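Local coordinates for protein internalin (Listeria monocytogenes serotype 4b, PDB 4FMZ) that belongs to the internalin family of leucine-rich-repeat surface proteins and probably takes part in bacterial adhesion to, or invasion of, host cells, at residues L292-N297 against E305-L310; R26-K31 against T47-A52; S126-L131 against L137-N142; L182-N187 against S193-L198; A10-I15 against D20-I25. All coordinates share one frame; numbering follows the deposited sequence.

Contact 1: residues L292-N297 against E305-L310; sequences LFLNNN and EVIGGL. With EDO (1,2-ethanediol), chain H.
Leu292 and Leu294 make the apolar part of this contact, meeting Ile307 and Leu310 through methyl groups alone. CD2 of Leu292 lies 3.9 Å from CD1 of Leu310, the two side chains crossing at about a right angle, and the same CD2 lies 4.5 Å from Ile307 CG2. Leu294 and Ile307 instead reach toward each other tip to tip, with Leu294 CD1 3.9 Å from Ile307 CD1. The extended CG1 branch of Ile307 (chi2 175°) gives it the length to meet a leucine head-on. All four residues are buried, which suits branched, purely apolar side chains. In the leucine-rich-repeat solenoid this is the core between the end of strand 291-293 and the short, weakly bonded helix 304-308, with the residues just after each, closed further by Leu316 of the next strand. The polar interactions belong to the turn after the strand. Asn297, at the consensus asparagine position, gives ND2 to Leu294 O at 3.1 Å, approaching from above the carbonyl plane; its OD1 accepts from Ile277 N. Asn295 ND2 donates to Asn296 OD1, on a lone pair in the carbonyl plane (3.1 Å), and to O1 of the 1,2-ethanediol at 3.0 Å, a molecule probably left from crystallisation.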
# COMPACT_ATOMS: atom_id res chain seq x y z
N LEU A 292 23.04 -3.76 -1.87
CA LEU A 292 23.10 -4.37 -3.19
C LEU A 292 22.85 -5.85 -3.08
O LEU A 292 23.58 -6.56 -2.39
CB LEU A 292 24.47 -4.08 -3.83
CG LEU A 292 24.81 -4.68 -5.20
CD1 LEU A 292 23.83 -4.20 -6.28
CD2 LEU A 292 26.19 -4.28 -5.61
N PHE A 293 21.80 -6.33 -3.77
CA PHE A 293 21.44 -7.75 -3.75
C PHE A 293 21.64 -8.33 -5.16
O PHE A 293 20.88 -8.01 -6.09
CB PHE A 293 20.00 -7.95 -3.25
CG PHE A 293 19.78 -7.41 -1.85
CD1 PHE A 293 19.39 -6.09 -1.64
CD2 PHE A 293 20.01 -8.21 -0.74
CE1 PHE A 293 19.23 -5.59 -0.35
CE2 PHE A 293 19.84 -7.71 0.56
CZ PHE A 293 19.44 -6.40 0.75
N LEU A 294 22.69 -9.15 -5.30
CA LEU A 294 23.09 -9.76 -6.56
C LEU A 294 23.15 -11.29 -6.48
O LEU A 294 23.65 -11.92 -7.40
CB LEU A 294 24.46 -9.20 -7.01
CG LEU A 294 24.42 -7.87 -7.77
CD1 LEU A 294 25.80 -7.25 -7.82
CD2 LEU A 294 23.90 -8.04 -9.19
N ASN A 295 22.63 -11.88 -5.39
CA ASN A 295 22.57 -13.34 -5.18
C ASN A 295 21.75 -13.99 -6.30
O ASN A 295 20.87 -13.35 -6.86
CB ASN A 295 21.91 -13.64 -3.81
CG ASN A 295 20.56 -12.98 -3.66
OD1 ASN A 295 20.45 -11.76 -3.49
ND2 ASN A 295 19.49 -13.75 -3.89
N ASN A 296 22.04 -15.28 -6.61
CA ASN A 296 21.30 -16.06 -7.61
C ASN A 296 21.27 -15.39 -8.99
O ASN A 296 20.22 -15.16 -9.60
CB ASN A 296 19.89 -16.38 -7.10
CG ASN A 296 19.94 -17.21 -5.85
OD1 ASN A 296 19.94 -16.69 -4.75
ND2 ASN A 296 20.14 -18.51 -6.00
N ASN A 297 22.47 -15.06 -9.47
CA ASN A 297 22.69 -14.48 -10.79
C ASN A 297 23.77 -15.31 -11.46
O ASN A 297 23.97 -16.45 -11.03
CB ASN A 297 23.01 -12.98 -10.68
CG ASN A 297 21.76 -12.16 -10.64
OD1 ASN A 297 21.05 -12.07 -11.64
ND2 ASN A 297 21.43 -11.59 -9.47
N GLU A 305 35.82 -6.91 -8.84
CA GLU A 305 36.58 -5.66 -8.80
C GLU A 305 35.67 -4.43 -8.77
O GLU A 305 35.94 -3.50 -8.01
CB GLU A 305 37.54 -5.58 -10.01
CG GLU A 305 38.70 -4.61 -9.82
CD GLU A 305 39.57 -4.45 -11.05
OE1 GLU A 305 40.32 -5.39 -11.39
OE2 GLU A 305 39.51 -3.36 -11.68
N VAL A 306 34.58 -4.43 -9.57
CA VAL A 306 33.64 -3.30 -9.62
C VAL A 306 32.89 -3.18 -8.27
O VAL A 306 32.73 -2.06 -7.76
CB VAL A 306 32.68 -3.33 -10.86
CG1 VAL A 306 31.79 -4.57 -10.89
CG2 VAL A 306 31.85 -2.06 -10.94
N ILE A 307 32.49 -4.32 -7.65
CA ILE A 307 31.78 -4.28 -6.36
C ILE A 307 32.70 -3.74 -5.26
O ILE A 307 32.24 -2.99 -4.41
CB ILE A 307 31.14 -5.64 -5.96
CG1 ILE A 307 30.21 -6.17 -7.07
CG2 ILE A 307 30.37 -5.50 -4.64
CD1 ILE A 307 29.61 -7.53 -6.84
N GLY A 308 33.98 -4.10 -5.31
CA GLY A 308 34.97 -3.61 -4.36
C GLY A 308 35.12 -2.10 -4.30
O GLY A 308 35.54 -1.57 -3.27
N GLY A 309 34.75 -1.41 -5.39
CA GLY A 309 34.79 0.05 -5.49
C GLY A 309 33.62 0.74 -4.82
O GLY A 309 33.70 1.94 -4.51
N LEU A 310 32.51 0.01 -4.58
CA LEU A 310 31.29 0.54 -3.95
C LEU A 310 31.46 0.56 -2.43
O LEU A 310 30.81 -0.19 -1.70
CB LEU A 310 30.06 -0.29 -4.38
CG LEU A 310 29.83 -0.43 -5.89
CD1 LEU A 310 28.87 -1.57 -6.20
CD2 LEU A 310 29.36 0.86 -6.49
C1 EDO H . 15.33 -12.74 -4.54
O1 EDO H . 16.64 -13.30 -4.58
C2 EDO H . 15.43 -11.20 -4.60
O2 EDO H . 16.44 -10.79 -3.72

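Contact 2: residues R26-K31 against T47-A52; sequences RAVLQK and TKLVVA. With EDO (1,2-ethanediol), chain D.
Val28 carries CG1 between its backbone N and carbonyl carbon (chi1 73°), leaving CG2 opposite the N, while Leu49 swings CG away from its own N (chi1 -176°). These torsions bring Val28 CG1 to 3.9 Å from Leu49 CD1, the two side chains crossing at about a right angle. The second valine branch lies against the strand backbone, CG2 being 3.8 Å from Lys48 O. A compact beta-branched residue suits this spot, since one methyl can meet a side chain and the other a peptide group. The contact joins the helical N-terminal cap region of the internalin to strand 48-50, the first parallel strand of the leucine-rich-repeat solenoid; Leu49 is buried there against Leu71 of the next strand, whereas Val28 sits at the exposed margin. At that margin a 1,2-ethanediol, a likely leftover of the crystallisation solution, takes a hydrogen bond from Lys48 N through O1 (3.2 Å). Helix 19-29 ends in a Schellman motif: Gln30 adopts positive phi and Lys31 N bonds back to Arg26 O at 3.0 Å. Arg26 also clamps this end with its side chain, NH1 reaching Lys31 O at 2.8 Å, in the guanidinium plane and nearly along the C=O axis. The guanidinium is further held by a salt bridge from NH2 to Glu23, and Lys31 pairs with Glu42.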
# COMPACT_ATOMS: atom_id res chain seq x y z
N ARG A 26 -19.35 5.08 26.41
CA ARG A 26 -19.16 5.37 27.83
C ARG A 26 -17.79 6.01 28.07
O ARG A 26 -17.72 7.06 28.71
CB ARG A 26 -19.29 4.09 28.68
CG ARG A 26 -19.20 4.34 30.19
CD ARG A 26 -18.45 3.27 30.97
NE ARG A 26 -17.09 2.98 30.50
CZ ARG A 26 -16.00 3.71 30.75
NH1 ARG A 26 -16.10 4.84 31.44
NH2 ARG A 26 -14.81 3.32 30.31
N ALA A 27 -16.72 5.42 27.48
CA ALA A 27 -15.35 5.89 27.62
C ALA A 27 -15.13 7.27 27.01
O ALA A 27 -14.51 8.11 27.67
CB ALA A 27 -14.37 4.89 27.01
N VAL A 28 -15.64 7.53 25.79
CA VAL A 28 -15.44 8.83 25.14
C VAL A 28 -16.19 9.95 25.91
O VAL A 28 -15.68 11.07 25.98
CB VAL A 28 -15.75 8.82 23.62
CG1 VAL A 28 -17.25 8.75 23.32
CG2 VAL A 28 -15.11 10.00 22.90
N LEU A 29 -17.37 9.65 26.49
CA LEU A 29 -18.15 10.65 27.22
C LEU A 29 -17.79 10.69 28.72
O LEU A 29 -18.35 11.50 29.45
CB LEU A 29 -19.65 10.39 27.02
CG LEU A 29 -20.22 10.69 25.62
CD1 LEU A 29 -21.57 10.03 25.43
CD2 LEU A 29 -20.33 12.19 25.33
N GLN A 30 -16.86 9.82 29.15
CA GLN A 30 -16.37 9.66 30.53
C GLN A 30 -17.55 9.48 31.52
O GLN A 30 -17.62 10.11 32.57
CB GLN A 30 -15.43 10.80 30.93
CG GLN A 30 -14.11 10.70 30.16
CD GLN A 30 -13.04 11.63 30.60
OE1 GLN A 30 -12.95 12.01 31.77
NE2 GLN A 30 -12.17 11.97 29.67
N LYS A 31 -18.47 8.57 31.15
CA LYS A 31 -19.60 8.18 31.99
C LYS A 31 -19.14 7.06 32.92
O LYS A 31 -18.16 6.37 32.60
CB LYS A 31 -20.81 7.74 31.13
CG LYS A 31 -21.44 8.85 30.28
CD LYS A 31 -22.25 9.83 31.09
CE LYS A 31 -22.74 10.98 30.24
NZ LYS A 31 -23.38 12.03 31.06
N THR A 47 -17.21 13.96 17.77
CA THR A 47 -16.68 14.21 16.42
C THR A 47 -15.66 13.13 16.06
O THR A 47 -15.35 12.94 14.88
CB THR A 47 -16.08 15.61 16.32
OG1 THR A 47 -14.99 15.75 17.22
CG2 THR A 47 -17.10 16.71 16.57
N LYS A 48 -15.13 12.42 17.09
CA LYS A 48 -14.13 11.36 16.94
C LYS A 48 -14.45 10.19 17.88
O LYS A 48 -14.63 10.38 19.10
CB LYS A 48 -12.74 11.93 17.24
CG LYS A 48 -11.59 10.93 17.20
CD LYS A 48 -10.24 11.65 17.27
CE LYS A 48 -9.07 10.69 17.29
NZ LYS A 48 -7.77 11.40 17.26
N LEU A 49 -14.54 8.98 17.31
CA LEU A 49 -14.77 7.75 18.08
C LEU A 49 -13.82 6.67 17.60
O LEU A 49 -13.70 6.43 16.39
CB LEU A 49 -16.23 7.27 17.98
CG LEU A 49 -16.63 6.04 18.82
CD1 LEU A 49 -16.77 6.38 20.30
CD2 LEU A 49 -17.92 5.44 18.31
N VAL A 50 -13.12 6.03 18.56
CA VAL A 50 -12.15 4.97 18.28
C VAL A 50 -12.50 3.75 19.14
O VAL A 50 -12.38 3.81 20.37
CB VAL A 50 -10.68 5.42 18.50
CG1 VAL A 50 -9.70 4.26 18.29
CG2 VAL A 50 -10.31 6.59 17.59
N VAL A 51 -12.97 2.67 18.51
CA VAL A 51 -13.27 1.40 19.20
C VAL A 51 -12.58 0.34 18.34
O VAL A 51 -13.20 -0.29 17.48
CB VAL A 51 -14.78 1.10 19.48
CG1 VAL A 51 -14.95 -0.15 20.37
CG2 VAL A 51 -15.48 2.28 20.13
N ALA A 52 -11.25 0.24 18.50
CA ALA A 52 -10.43 -0.65 17.69
C ALA A 52 -9.93 -1.89 18.47
O ALA A 52 -9.59 -1.81 19.65
CB ALA A 52 -9.25 0.12 17.11
C1 EDO D . -15.07 14.33 20.34
O1 EDO D . -15.15 12.92 20.24
C2 EDO D . -13.61 14.78 20.28
O2 EDO D . -13.59 16.19 20.37

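Contact 3: residues S126-L131 against L137-N142; sequences SPLANL and LNLGAN
Leu139, one of two leucines touched by Leu128, is followed by the shortest polar bond here: Gly140 N gives its hydrogen to Asn138 OD1 at 2.9 Å, an Asx turn with the donor tilted 23° from the carbonyl plane. Glycine fits because a CB at this position would collide with that oxygen. It overlaps a type II beta turn from Leu139 to Asn142. Asn142 ND2 serves two carbonyls, Leu139 O at 3.0 Å and Leu117 O of the neighbouring coil, and its OD1 accepts from Ile122 N, as expected of the consensus asparagine of a leucine-rich repeat. It meets Leu139 O from above the carbonyl plane, with a nearly straight N-H...O angle of 171°. From the preceding coil, Leu128 comes off the convex 3-10 segment, with CG beside its backbone N (chi1 -61°) and its chain extended beyond. Its CD1 alone does the touching, 4.3 Å from Leu137 CD2 and 4.3 Å from Leu139 CD2. Leu115 of the preceding strand packs on both Leu128 and Leu137. The side-chain polar bonds of 137-142 thus serve the turn, where buried Gly140 and Asn142 find partners, while what joins strand 136-138 to Leu128 is apolar packing alone.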
# COMPACT_ATOMS: atom_id res chain seq x y z
N SER A 126 -18.92 -0.60 -6.21
CA SER A 126 -19.74 0.42 -6.90
C SER A 126 -20.28 1.49 -5.91
O SER A 126 -20.32 2.66 -6.31
CB SER A 126 -20.86 -0.21 -7.72
OG SER A 126 -21.72 -0.99 -6.92
N PRO A 127 -20.55 1.22 -4.60
CA PRO A 127 -20.98 2.32 -3.70
C PRO A 127 -19.91 3.41 -3.48
O PRO A 127 -20.23 4.46 -2.94
CB PRO A 127 -21.30 1.60 -2.38
CG PRO A 127 -21.58 0.19 -2.77
CD PRO A 127 -20.61 -0.08 -3.89
N LEU A 128 -18.66 3.18 -3.93
CA LEU A 128 -17.58 4.18 -3.81
C LEU A 128 -17.56 5.19 -4.97
O LEU A 128 -16.80 6.16 -4.90
CB LEU A 128 -16.21 3.48 -3.79
CG LEU A 128 -15.93 2.49 -2.65
CD1 LEU A 128 -14.48 2.02 -2.70
CD2 LEU A 128 -16.25 3.10 -1.29
N ALA A 129 -18.38 4.97 -6.01
CA ALA A 129 -18.39 5.76 -7.25
C ALA A 129 -18.51 7.27 -7.08
O ALA A 129 -17.84 8.00 -7.82
CB ALA A 129 -19.48 5.28 -8.19
N ASN A 130 -19.33 7.76 -6.15
CA ASN A 130 -19.51 9.21 -6.03
C ASN A 130 -18.67 9.82 -4.90
O ASN A 130 -18.84 11.00 -4.57
CB ASN A 130 -20.99 9.56 -5.86
CG ASN A 130 -21.85 9.13 -7.03
OD1 ASN A 130 -23.03 8.79 -6.85
ND2 ASN A 130 -21.30 9.10 -8.24
N LEU A 131 -17.72 9.05 -4.35
CA LEU A 131 -16.86 9.55 -3.28
C LEU A 131 -15.62 10.21 -3.91
O LEU A 131 -14.48 9.79 -3.68
CB LEU A 131 -16.48 8.40 -2.31
CG LEU A 131 -17.64 7.54 -1.76
CD1 LEU A 131 -17.17 6.63 -0.65
CD2 LEU A 131 -18.79 8.41 -1.23
N LEU A 137 -7.19 5.77 -0.07
CA LEU A 137 -8.06 4.61 -0.06
C LEU A 137 -7.27 3.33 0.11
O LEU A 137 -6.26 3.12 -0.56
CB LEU A 137 -8.87 4.57 -1.37
CG LEU A 137 -9.88 3.42 -1.54
CD1 LEU A 137 -11.04 3.53 -0.53
CD2 LEU A 137 -10.41 3.40 -2.97
N ASN A 138 -7.73 2.45 1.00
CA ASN A 138 -7.09 1.17 1.24
C ASN A 138 -8.09 0.03 1.04
O ASN A 138 -8.98 -0.18 1.88
CB ASN A 138 -6.46 1.10 2.66
CG ASN A 138 -5.64 -0.15 2.90
OD1 ASN A 138 -5.59 -1.06 2.07
ND2 ASN A 138 -5.00 -0.23 4.06
N LEU A 139 -7.91 -0.72 -0.05
CA LEU A 139 -8.74 -1.89 -0.41
C LEU A 139 -7.92 -3.20 -0.30
O LEU A 139 -8.33 -4.25 -0.83
CB LEU A 139 -9.32 -1.72 -1.82
CG LEU A 139 -10.34 -0.58 -2.01
CD1 LEU A 139 -10.75 -0.46 -3.47
CD2 LEU A 139 -11.57 -0.77 -1.14
N GLY A 140 -6.79 -3.12 0.39
CA GLY A 140 -5.88 -4.23 0.57
C GLY A 140 -6.49 -5.49 1.15
O GLY A 140 -7.31 -5.41 2.07
N ALA A 141 -6.11 -6.65 0.62
CA ALA A 141 -6.52 -7.99 1.06
C ALA A 141 -8.05 -8.24 1.04
O ALA A 141 -8.60 -8.95 1.88
CB ALA A 141 -5.95 -8.30 2.44
N ASN A 142 -8.73 -7.68 0.03
CA ASN A 142 -10.12 -8.01 -0.28
C ASN A 142 -9.93 -9.01 -1.40
O ASN A 142 -9.84 -8.64 -2.57
CB ASN A 142 -10.93 -6.76 -0.66
CG ASN A 142 -11.40 -6.00 0.55
OD1 ASN A 142 -12.42 -6.33 1.16
ND2 ASN A 142 -10.64 -5.00 0.97

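Contact 4: residues L182-N187 against S193-L198; sequences LSLNYN and SPLASL. With EDO (1,2-ethanediol), chain E.
Leu182 and Leu184 of the strand side interlock with Leu195 of the convex 3-10 segment and Leu198 just after it, the usual way a leucine-rich-repeat coil fills its interior between concave strand and convex 3-10 segment. The four side chains form a zigzag of methyl bumps. CD2 of Leu182 is the bump that enters the groove between Leu198 and Leu195, lying 3.7 Å from Leu198 CD1 and 4.1 Å from Leu195 CD1. Against Leu198 it crosses at about a right angle; against Leu195 the crossing is oblique. CD1 of Leu195 in turn projects between the two strand-side leucines, and its second neighbour, Leu184 CD1 at 4.0 Å, comes to it tip to tip. Leu184 can do this because its CG stands beside the backbone N (chi1 -69°) with the rest of the chain extended, whereas Leu182 has CG opposite its N (chi1 168°). The alternation of the extended chain, carried one residue past the strand, sends both leucines inward, and their forked ends give the knobs and clefts that a straight side chain would lack. Phe204 of the next strand touches both Leu182 and Leu195, extending the same core into the following coil. Beyond Leu184 the chain turns, and Asn187 closes the turn: its ND2 makes a hydrogen bond to Val162 O and a weak, strongly bent one to Leu184 O at 3.0 Å, while OD1 meets Ser165 OG. Near Tyr186, a 1,2-ethanediol sets O1 at the ring edge and donates from O2 to Asn187 O at 2.9 Å.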
# COMPACT_ATOMS: atom_id res chain seq x y z
N LEU A 182 1.25 4.28 -4.84
CA LEU A 182 0.32 3.24 -5.29
C LEU A 182 0.84 1.84 -4.99
O LEU A 182 1.98 1.53 -5.36
CB LEU A 182 0.07 3.38 -6.82
CG LEU A 182 -0.65 2.24 -7.56
CD1 LEU A 182 -2.12 2.11 -7.15
CD2 LEU A 182 -0.56 2.44 -9.08
N SER A 183 -0.01 0.99 -4.38
CA SER A 183 0.33 -0.40 -4.13
C SER A 183 -0.61 -1.33 -4.87
O SER A 183 -1.83 -1.23 -4.73
CB SER A 183 0.33 -0.73 -2.64
OG SER A 183 0.75 -2.08 -2.46
N LEU A 184 -0.03 -2.23 -5.68
CA LEU A 184 -0.76 -3.23 -6.45
C LEU A 184 -0.13 -4.61 -6.24
O LEU A 184 -0.15 -5.46 -7.13
CB LEU A 184 -0.80 -2.86 -7.93
CG LEU A 184 -1.67 -1.62 -8.29
CD1 LEU A 184 -1.63 -1.35 -9.77
CD2 LEU A 184 -3.14 -1.80 -7.84
N ASN A 185 0.40 -4.84 -5.03
CA ASN A 185 1.08 -6.09 -4.68
C ASN A 185 0.15 -7.29 -4.72
O ASN A 185 -1.01 -7.19 -4.32
CB ASN A 185 1.70 -6.01 -3.27
CG ASN A 185 2.82 -5.02 -3.13
OD1 ASN A 185 3.50 -4.65 -4.09
ND2 ASN A 185 3.06 -4.59 -1.90
N TYR A 186 0.68 -8.43 -5.17
CA TYR A 186 0.05 -9.75 -5.16
C TYR A 186 -1.38 -9.77 -5.76
O TYR A 186 -2.32 -10.24 -5.12
CB TYR A 186 0.05 -10.32 -3.72
CG TYR A 186 0.06 -11.83 -3.60
CD1 TYR A 186 -0.45 -12.64 -4.62
CD2 TYR A 186 0.49 -12.46 -2.43
CE1 TYR A 186 -0.48 -14.03 -4.49
CE2 TYR A 186 0.47 -13.85 -2.30
CZ TYR A 186 -0.01 -14.63 -3.34
OH TYR A 186 -0.02 -16.00 -3.25
N ASN A 187 -1.52 -9.33 -7.01
CA ASN A 187 -2.81 -9.40 -7.68
C ASN A 187 -2.67 -10.40 -8.84
O ASN A 187 -1.90 -11.35 -8.71
CB ASN A 187 -3.27 -8.00 -8.09
CG ASN A 187 -3.63 -7.15 -6.89
OD1 ASN A 187 -4.39 -7.56 -6.01
ND2 ASN A 187 -3.08 -5.94 -6.80
N SER A 193 0.22 -1.13 -18.86
CA SER A 193 0.28 -0.07 -19.88
C SER A 193 -0.67 1.13 -19.57
O SER A 193 -0.19 2.24 -19.77
CB SER A 193 0.03 -0.61 -21.29
OG SER A 193 -1.26 -1.20 -21.42
N PRO A 194 -1.91 1.01 -19.00
CA PRO A 194 -2.69 2.23 -18.69
C PRO A 194 -2.06 3.13 -17.63
O PRO A 194 -2.40 4.31 -17.55
CB PRO A 194 -4.02 1.68 -18.16
CG PRO A 194 -4.09 0.29 -18.66
CD PRO A 194 -2.69 -0.20 -18.65
N LEU A 195 -1.12 2.61 -16.83
CA LEU A 195 -0.49 3.37 -15.75
C LEU A 195 0.52 4.42 -16.25
O LEU A 195 1.03 5.19 -15.43
CB LEU A 195 0.15 2.43 -14.70
CG LEU A 195 -0.80 1.43 -13.99
CD1 LEU A 195 -0.14 0.82 -12.78
CD2 LEU A 195 -2.16 2.10 -13.57
N ALA A 196 0.71 4.53 -17.58
CA ALA A 196 1.57 5.53 -18.22
C ALA A 196 1.05 6.96 -17.94
O ALA A 196 1.81 7.92 -18.06
CB ALA A 196 1.64 5.27 -19.72
N SER A 197 -0.21 7.10 -17.52
CA SER A 197 -0.82 8.40 -17.19
C SER A 197 -0.46 8.88 -15.76
O SER A 197 -0.72 10.04 -15.43
CB SER A 197 -2.33 8.30 -17.32
OG SER A 197 -2.80 7.30 -16.44
N LEU A 198 0.14 8.01 -14.92
CA LEU A 198 0.46 8.35 -13.52
C LEU A 198 1.79 9.10 -13.42
O LEU A 198 2.75 8.63 -12.80
CB LEU A 198 0.43 7.09 -12.62
CG LEU A 198 -0.89 6.27 -12.64
CD1 LEU A 198 -0.85 5.14 -11.64
CD2 LEU A 198 -2.14 7.16 -12.38
C1 EDO E . 0.35 -15.06 -9.10
O1 EDO E . -1.00 -15.21 -8.70
C2 EDO E . 0.66 -13.56 -9.30
O2 EDO E . -0.21 -13.03 -10.30

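Contact 5: residues A10-I15 against D20-I25; sequences APINQI and DLAEGI
Ile12 packs against Ala22 and Ile25 where two helices of the internalin N-terminal cap region meet, the short helix 12-15 and the longer helix 19-29. The close part of the contact belongs to one methyl group. CG2 of Ile12 lies 3.4 Å from Ala22 O, 3.9 Å from Ala22 CB and 3.9 Å from Ile25 CG2, so it sits in the notch that the helix surface offers between residues one turn apart. Alanine suits this notch: its lone methyl is small enough for the isoleucine to come right down to the helix backbone. Ile25 forms the other wall, its side chain slanting over that of Ile12. With CG2 of Ile12 opposite its own backbone N and CG1 beside it (chi1 -65°), the shorter branch is the one pressed on the helix, while CD1 runs on to Arg26. The opposite holds at the margin. Asn13, partly exposed, approaches Ala22 with its backbone only, CA being 4.5 Å from Ala22 CB, and its amide leads away from the helix; a polar residue is well placed where the interface thins out. Helix 19-29 is tied to neighbouring parts as well: Asp20 OD2 accepts from Lys55 N, and Ile25 also touches Leu49. On the other partner, Pro11 occupies the N-cap of the short helix, where a proline costs no helical hydrogen bond. Its carbonyl O accepts twice, from Gln14 N at 2.9 Å and from Ile15 N at 3.3 Å.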
# COMPACT_ATOMS: atom_id res chain seq x y z
N ALA A 10 -31.60 8.54 26.75
CA ALA A 10 -31.74 7.12 27.04
C ALA A 10 -30.41 6.52 27.51
O ALA A 10 -29.35 7.08 27.20
CB ALA A 10 -32.24 6.38 25.80
N PRO A 11 -30.44 5.39 28.25
CA PRO A 11 -29.17 4.74 28.65
C PRO A 11 -28.32 4.35 27.44
O PRO A 11 -28.86 3.97 26.39
CB PRO A 11 -29.64 3.50 29.41
CG PRO A 11 -31.02 3.85 29.89
CD PRO A 11 -31.60 4.63 28.75
N ILE A 12 -26.99 4.49 27.57
CA ILE A 12 -26.03 4.12 26.51
C ILE A 12 -26.32 2.70 26.00
O ILE A 12 -26.37 2.50 24.78
CB ILE A 12 -24.54 4.25 26.99
CG1 ILE A 12 -24.16 5.70 27.31
CG2 ILE A 12 -23.55 3.66 25.95
CD1 ILE A 12 -22.87 5.92 28.13
N ASN A 13 -26.54 1.73 26.91
CA ASN A 13 -26.74 0.33 26.50
C ASN A 13 -28.16 0.06 25.92
O ASN A 13 -28.43 -1.06 25.48
CB ASN A 13 -26.40 -0.64 27.62
CG ASN A 13 -27.31 -0.57 28.82
OD1 ASN A 13 -28.12 0.35 28.98
ND2 ASN A 13 -27.17 -1.53 29.71
N GLN A 14 -29.05 1.08 25.92
CA GLN A 14 -30.37 1.01 25.26
C GLN A 14 -30.21 1.41 23.79
O GLN A 14 -30.90 0.87 22.92
CB GLN A 14 -31.41 1.91 25.94
CG GLN A 14 -32.78 1.93 25.24
CD GLN A 14 -33.76 2.91 25.87
OE1 GLN A 14 -34.03 2.86 27.07
NE2 GLN A 14 -34.34 3.78 25.06
N ILE A 15 -29.35 2.42 23.54
CA ILE A 15 -29.12 2.99 22.21
C ILE A 15 -28.11 2.13 21.44
O ILE A 15 -28.29 1.90 20.24
CB ILE A 15 -28.65 4.48 22.35
CG1 ILE A 15 -29.70 5.38 23.07
CG2 ILE A 15 -28.24 5.07 21.00
CD1 ILE A 15 -31.12 5.62 22.32
N ASP A 20 -19.30 -3.82 23.31
CA ASP A 20 -18.03 -3.14 23.05
C ASP A 20 -18.24 -1.72 22.53
O ASP A 20 -17.55 -0.80 22.98
CB ASP A 20 -17.14 -3.95 22.13
CG ASP A 20 -16.54 -5.16 22.83
OD1 ASP A 20 -16.45 -5.16 24.08
OD2 ASP A 20 -16.16 -6.11 22.13
N LEU A 21 -19.22 -1.51 21.63
CA LEU A 21 -19.53 -0.17 21.15
C LEU A 21 -20.09 0.69 22.31
O LEU A 21 -19.66 1.83 22.46
CB LEU A 21 -20.51 -0.21 19.98
CG LEU A 21 -20.83 1.15 19.31
CD1 LEU A 21 -19.55 1.90 18.87
CD2 LEU A 21 -21.70 0.93 18.14
N ALA A 22 -20.97 0.13 23.15
CA ALA A 22 -21.53 0.85 24.32
C ALA A 22 -20.38 1.28 25.25
O ALA A 22 -20.36 2.43 25.68
CB ALA A 22 -22.53 -0.02 25.06
N GLU A 23 -19.38 0.39 25.47
CA GLU A 23 -18.19 0.70 26.28
C GLU A 23 -17.39 1.87 25.68
O GLU A 23 -16.97 2.74 26.43
CB GLU A 23 -17.30 -0.55 26.46
CG GLU A 23 -15.96 -0.34 27.14
CD GLU A 23 -15.93 0.39 28.47
OE1 GLU A 23 -16.93 0.35 29.22
OE2 GLU A 23 -14.87 0.98 28.77
N GLY A 24 -17.26 1.92 24.36
CA GLY A 24 -16.56 3.01 23.68
C GLY A 24 -17.24 4.35 23.81
O GLY A 24 -16.57 5.38 23.92
N ILE A 25 -18.60 4.34 23.78
CA ILE A 25 -19.42 5.54 23.97
C ILE A 25 -19.26 6.02 25.43
O ILE A 25 -19.04 7.21 25.65
CB ILE A 25 -20.92 5.29 23.58
CG1 ILE A 25 -21.06 4.93 22.07
CG2 ILE A 25 -21.82 6.48 23.94
CD1 ILE A 25 -20.64 6.03 21.04

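How the contacts relate
From the N terminus the five contacts follow one another in series; none nests within or crosses another. Contact 5 closes a four-residue connection between the two cap helices. Contact 2 closes a longer loop, taking helix 19-29 to the first solenoid strand, and touches contact 5 where Val51 CG1 lies 3.7 Å from Asp20 O. Contact 3 joins a convex 3-10 segment to the strand that follows it, whereas contacts 4 and 1 each join a strand to the convex segment after it. Contacts 3 and 4 have centres about 16 Å apart, and contact 1 lies further along, its centre about 54 Å from that of contact 2, on opposite sides of the chain's centre.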